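Local coordinates for protein gamma-glutamyl-gamma-aminobutyraldehyde dehydrogenase (Burkholderia cenocepacia, PDB 4LIH) that probably oxidises aldehydes, among them gamma-glutamyl-gamma-aminobutyraldehyde, to the corresponding carboxylic acids with NAD(P)+ as the electron acceptor, at residues A[196-201]-A[223-228]. Residues are numbered along the deposited sequence; the frame is centred on the assembly and turned at random.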
# COMPACT_ATOMS: atom_id res chain seq x y z
N VAL A 196 11.80 20.73 -15.00
CA VAL A 196 12.73 19.88 -15.74
C VAL A 196 13.58 20.64 -16.77
O VAL A 196 13.08 21.47 -17.55
CB VAL A 196 11.97 18.74 -16.42
CG1 VAL A 196 12.88 17.90 -17.35
CG2 VAL A 196 11.35 17.85 -15.35
N VAL A 197 14.88 20.33 -16.75
CA VAL A 197 15.81 20.68 -17.82
C VAL A 197 16.27 19.37 -18.47
O VAL A 197 16.98 18.55 -17.87
CB VAL A 197 16.95 21.52 -17.29
CG1 VAL A 197 17.81 22.02 -18.44
CG2 VAL A 197 16.37 22.72 -16.50
N LEU A 198 15.82 19.18 -19.70
CA LEU A 198 16.17 18.00 -20.47
C LEU A 198 17.30 18.30 -21.48
O LEU A 198 17.26 19.30 -22.20
CB LEU A 198 14.96 17.50 -21.21
CG LEU A 198 15.05 16.32 -22.18
CD1 LEU A 198 15.17 15.06 -21.41
CD2 LEU A 198 13.78 16.32 -23.02
N LYS A 199 18.30 17.43 -21.50
CA LYS A 199 19.45 17.52 -22.39
C LYS A 199 19.42 16.27 -23.25
O LYS A 199 19.89 15.20 -22.82
CB LYS A 199 20.74 17.63 -21.59
CG LYS A 199 21.83 18.48 -22.27
CD LYS A 199 22.30 17.91 -23.61
CE LYS A 199 23.22 16.72 -23.41
NZ LYS A 199 23.70 16.09 -24.67
N PRO A 200 18.86 16.37 -24.45
CA PRO A 200 18.84 15.25 -25.39
C PRO A 200 20.24 14.98 -25.98
O PRO A 200 21.08 15.86 -25.90
CB PRO A 200 17.85 15.72 -26.45
CG PRO A 200 18.02 17.21 -26.46
CD PRO A 200 18.17 17.55 -25.01
N SER A 201 20.48 13.78 -26.49
CA SER A 201 21.79 13.44 -27.10
C SER A 201 22.01 14.35 -28.29
O SER A 201 21.06 14.66 -28.98
CB SER A 201 21.83 11.95 -27.51
OG SER A 201 23.01 11.65 -28.28
N GLY A 223 9.35 27.71 -18.18
CA GLY A 223 10.40 27.30 -17.28
C GLY A 223 10.26 25.93 -16.64
O GLY A 223 11.24 25.41 -16.10
N VAL A 224 9.08 25.33 -16.72
CA VAL A 224 8.81 24.04 -16.07
C VAL A 224 9.35 22.86 -16.89
O VAL A 224 9.76 21.80 -16.32
CB VAL A 224 7.32 23.94 -15.76
CG1 VAL A 224 6.95 22.50 -15.36
CG2 VAL A 224 6.93 24.95 -14.68
N PHE A 225 9.41 23.06 -18.23
CA PHE A 225 9.98 22.08 -19.14
C PHE A 225 10.83 22.80 -20.20
O PHE A 225 10.30 23.57 -20.98
CB PHE A 225 8.93 21.16 -19.76
CG PHE A 225 9.52 20.02 -20.59
CD1 PHE A 225 10.37 19.07 -20.03
CD2 PHE A 225 9.22 19.92 -21.93
CE1 PHE A 225 10.89 18.04 -20.82
CE2 PHE A 225 9.75 18.94 -22.72
CZ PHE A 225 10.59 17.98 -22.17
N ASN A 226 12.14 22.61 -20.10
CA ASN A 226 13.15 23.23 -20.97
C ASN A 226 13.98 22.13 -21.63
O ASN A 226 14.28 21.10 -21.01
CB ASN A 226 14.12 24.07 -20.14
CG ASN A 226 13.42 24.96 -19.13
OD1 ASN A 226 12.96 26.05 -19.47
ND2 ASN A 226 13.27 24.45 -17.91
N VAL A 227 14.38 22.37 -22.89
CA VAL A 227 15.21 21.44 -23.65
C VAL A 227 16.45 22.21 -24.14
O VAL A 227 16.33 23.31 -24.75
CB VAL A 227 14.41 20.79 -24.82
CG1 VAL A 227 15.32 19.97 -25.74
CG2 VAL A 227 13.27 19.92 -24.27
N VAL A 228 17.62 21.68 -23.79
CA VAL A 228 18.92 22.28 -24.05
C VAL A 228 19.75 21.32 -24.91
O VAL A 228 20.49 20.48 -24.38
CB VAL A 228 19.65 22.59 -22.73
CG1 VAL A 228 21.04 23.16 -22.95
CG2 VAL A 228 18.82 23.54 -21.92
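Asn226 grips Val196 twice, through its backbone and through its side-chain amide, where strands 196-199 and 225-227 run parallel in register. Followed outward, its CB lies 3.8 Å from Val196 O, and CG, turned anti to the carbonyl carbon (chi1 -46°), folds back beside its own backbone N. ND2 can therefore donate to the carbonyl already used by the main chain: Asn226 ND2 reaches Val196 O at 3.0 Å on a bent path (139° at the hydrogen), while Asn226 N reaches the same oxygen from the opposite face of the carbonyl plane. ND2 of Asn226 also bonds Gly223 O at 2.9 Å, tying the turn before strand 225-227 to the side chain that reaches across to Val196, and it rests against the CG2 methyl of Val197. OD1 accepts from the backbone N of Asp33, so both ends of the amide are engaged and its rotation should be well fixed. The ladder continues straighter, with Leu198 N to Asn226 O at 2.8 Å and Val228 N to Leu198 O at 2.9 Å.

On the other face, Val196 lies beside Phe225 with CB in the plane of the ring at its edge, and Leu198 CD2 meets Phe225 CZ at 3.7 Å and the CG2 methyl of Val227. Beyond the strand end, the CD atom of Pro200 packs on Val227 CG1.

The two strands and helix 206-218 form a beta-alpha-beta unit of the Rossmann-like region expected to bind the dinucleotide. Helices 178-191 and 206-218 pack on the Phe225 face, where Phe186 meets the phenyl ring edge-to-face; helix 64-80 backs Val197 and Val228 on the Asn226 face, and strand 157-172 pairs with strand 195-199 along its other edge.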